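PDB 4ARU: histidine acid phosphatase from Hafnia alvei, which belongs to branch 2 of the histidine phosphatase superfamily, as a bacterial histidine acid phosphatase. Local coordinates for residues A[226-229]-A[234-237]. Residues are numbered along the deposited sequence; the frame is centred on the assembly and turned at random.
Sequences LEHA and KVAW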
ATOM      1  N   LEU A 226      12.844   2.801  -4.120  1.00  6.57           N
ATOM      2  CA  LEU A 226      13.222   1.420  -3.801  1.00  6.76           C
ATOM      3  C   LEU A 226      14.731   1.232  -3.768  1.00  6.87           C
ATOM      4  O   LEU A 226      15.251   0.589  -2.875  1.00  6.74           O
ATOM      5  CB  LEU A 226      12.566   0.395  -4.719  1.00  7.40           C
ATOM      6  CG  LEU A 226      11.049   0.269  -4.615  1.00  7.65           C
ATOM      7  CD1 LEU A 226      10.408  -0.531  -5.768  1.00  7.96           C
ATOM      8  CD2 LEU A 226      10.691  -0.386  -3.304  1.00  8.74           C
ATOM      9  N   GLU A 227      15.442   1.836  -4.717  1.00  6.66           N
ATOM     10  CA  GLU A 227      16.901   1.756  -4.737  1.00  7.20           C
ATOM     11  C   GLU A 227      17.472   2.330  -3.425  1.00  7.39           C
ATOM     12  O   GLU A 227      18.387   1.804  -2.830  1.00  7.91           O
ATOM     13  CB  GLU A 227      17.479   2.572  -5.879  1.00  7.44           C
ATOM     14  CG  GLU A 227      17.203   1.998  -7.282  1.00  7.46           C
ATOM     15  CD  GLU A 227      17.654   2.919  -8.394  1.00  7.76           C
ATOM     16  OE1 GLU A 227      18.094   4.036  -8.074  1.00  8.30           O
ATOM     17  OE2 GLU A 227      17.595   2.521  -9.586  1.00  7.68           O
ATOM     18  N   HIS A 228      16.895   3.451  -3.020  1.00  7.47           N
ATOM     19  CA  HIS A 228      17.304   4.112  -1.802  1.00  7.60           C
ATOM     20  C   HIS A 228      17.023   3.296  -0.543  1.00  7.57           C
ATOM     21  O   HIS A 228      17.868   3.147   0.340  1.00  8.27           O
ATOM     22  CB  HIS A 228      16.647   5.485  -1.735  1.00  7.92           C
ATOM     23  CG  HIS A 228      17.162   6.363  -0.631  1.00  9.16           C
ATOM     24  ND1 HIS A 228      18.326   7.096  -0.736  1.00 10.45           N
ATOM     25  CD2 HIS A 228      16.656   6.622   0.598  1.00  9.73           C
ATOM     26  CE1 HIS A 228      18.488   7.805   0.380  1.00 10.83           C
ATOM     27  NE2 HIS A 228      17.514   7.503   1.213  1.00 10.88           N
ATOM     28  N   ALA A 229      15.834   2.727  -0.519  1.00  6.77           N
ATOM     29  CA  ALA A 229      15.433   1.873   0.594  1.00  6.84           C
ATOM     30  C   ALA A 229      16.237   0.575   0.675  1.00  7.27           C
ATOM     31  O   ALA A 229      16.432   0.039   1.765  1.00  7.88           O
ATOM     32  CB  ALA A 229      13.979   1.550   0.444  1.00  6.29           C
ATOM     33  N   LYS A 234      24.420   3.699  -5.661  1.00 19.34           N
ATOM     34  CA  LYS A 234      23.974   4.765  -6.557  1.00 17.94           C
ATOM     35  C   LYS A 234      22.481   4.701  -6.814  1.00 14.46           C
ATOM     36  O   LYS A 234      21.953   3.741  -7.403  1.00 12.92           O
ATOM     37  CB  LYS A 234      24.732   4.702  -7.890  1.00 20.53           C
ATOM     38  CG  LYS A 234      26.184   5.135  -7.779  1.00 24.52           C
ATOM     39  CD  LYS A 234      26.264   6.613  -7.417  1.00 27.65           C
ATOM     40  CE  LYS A 234      27.659   7.197  -7.529  1.00 32.30           C
ATOM     41  NZ  LYS A 234      27.594   8.618  -7.056  1.00 34.30           N
ATOM     42  N   VAL A 235      21.790   5.732  -6.323  1.00 12.32           N
ATOM     43  CA  VAL A 235      20.347   5.905  -6.500  1.00 10.87           C
ATOM     44  C   VAL A 235      20.142   6.918  -7.593  1.00 10.13           C
ATOM     45  O   VAL A 235      20.691   8.019  -7.541  1.00 10.53           O
ATOM     46  CB  VAL A 235      19.686   6.398  -5.189  1.00 10.39           C
ATOM     47  CG1 VAL A 235      18.235   6.755  -5.410  1.00 10.00           C
ATOM     48  CG2 VAL A 235      19.844   5.335  -4.100  1.00 10.53           C
ATOM     49  N   ALA A 236      19.408   6.541  -8.623  1.00  9.36           N
ATOM     50  CA  ALA A 236      19.145   7.441  -9.716  1.00  9.32           C
ATOM     51  C   ALA A 236      20.450   8.087 -10.205  1.00  9.75           C
ATOM     52  O   ALA A 236      20.513   9.277 -10.502  1.00 10.12           O
ATOM     53  CB  ALA A 236      18.129   8.492  -9.318  1.00  9.23           C
ATOM     54  N   TRP A 237      21.493   7.274 -10.329  1.00 10.18           N
ATOM     55  CA  TRP A 237      22.773   7.735 -10.866  1.00 11.00           C
ATOM     56  C   TRP A 237      23.384   8.945 -10.161  1.00 11.70           C
ATOM     57  O   TRP A 237      24.099   9.740 -10.760  1.00 12.91           O
ATOM     58  CB  TRP A 237      22.705   7.943 -12.396  1.00 11.00           C
ATOM     59  CG  TRP A 237      21.990   6.771 -13.041  1.00 10.40           C
ATOM     60  CD1 TRP A 237      22.527   5.565 -13.320  1.00 10.81           C
ATOM     61  CD2 TRP A 237      20.623   6.699 -13.423  1.00  9.90           C
ATOM     62  NE1 TRP A 237      21.583   4.726 -13.820  1.00 10.35           N
ATOM     63  CE2 TRP A 237      20.387   5.394 -13.891  1.00  9.68           C
ATOM     64  CE3 TRP A 237      19.565   7.603 -13.384  1.00  9.59           C
ATOM     65  CZ2 TRP A 237      19.141   4.974 -14.334  1.00  9.47           C
ATOM     66  CZ3 TRP A 237      18.315   7.157 -13.830  1.00  9.07           C
ATOM     67  CH2 TRP A 237      18.137   5.880 -14.311  1.00  9.18           C
TER
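Glu227 accepts a hydrogen bond from the backbone of Ala236, tying the last turn of helix 213-229 to the loop that follows it in this member of branch 2 of the histidine phosphatase superfamily. Ala236 N lies 2.9 Å from Glu227 OE1. The N-H...O angle is 160°, and the N-H approaches almost in line with the CD-OE1 bond. The carboxylate can reach the loop because the Glu227 chain runs extended beyond CG (chi2 173°). The same oxygen also sits against Val235, with OE1 3.3 Å from Val235 CA.

Val235 supplies the van der Waals part of the contact. Its two methyls divide the work: CG1 lies beside Glu227 OE1, while CG2 packs on the helix backbone, 3.6 Å from His228 CA. CG2 also comes to the edge of the His228 imidazole, near the ring plane, 4.1 Å from ND1.

Further out, His228 stacks on His363 and meets Trp246 edge-to-face. His228 O accepts a hydrogen bond from His363 ND1, which joins the helix end to helix 359-363. On the loop side, Ala236 touches Val171 of helix 162-172. Next to it, Trp237 NE1 is hydrogen-bonded to Gln38 O.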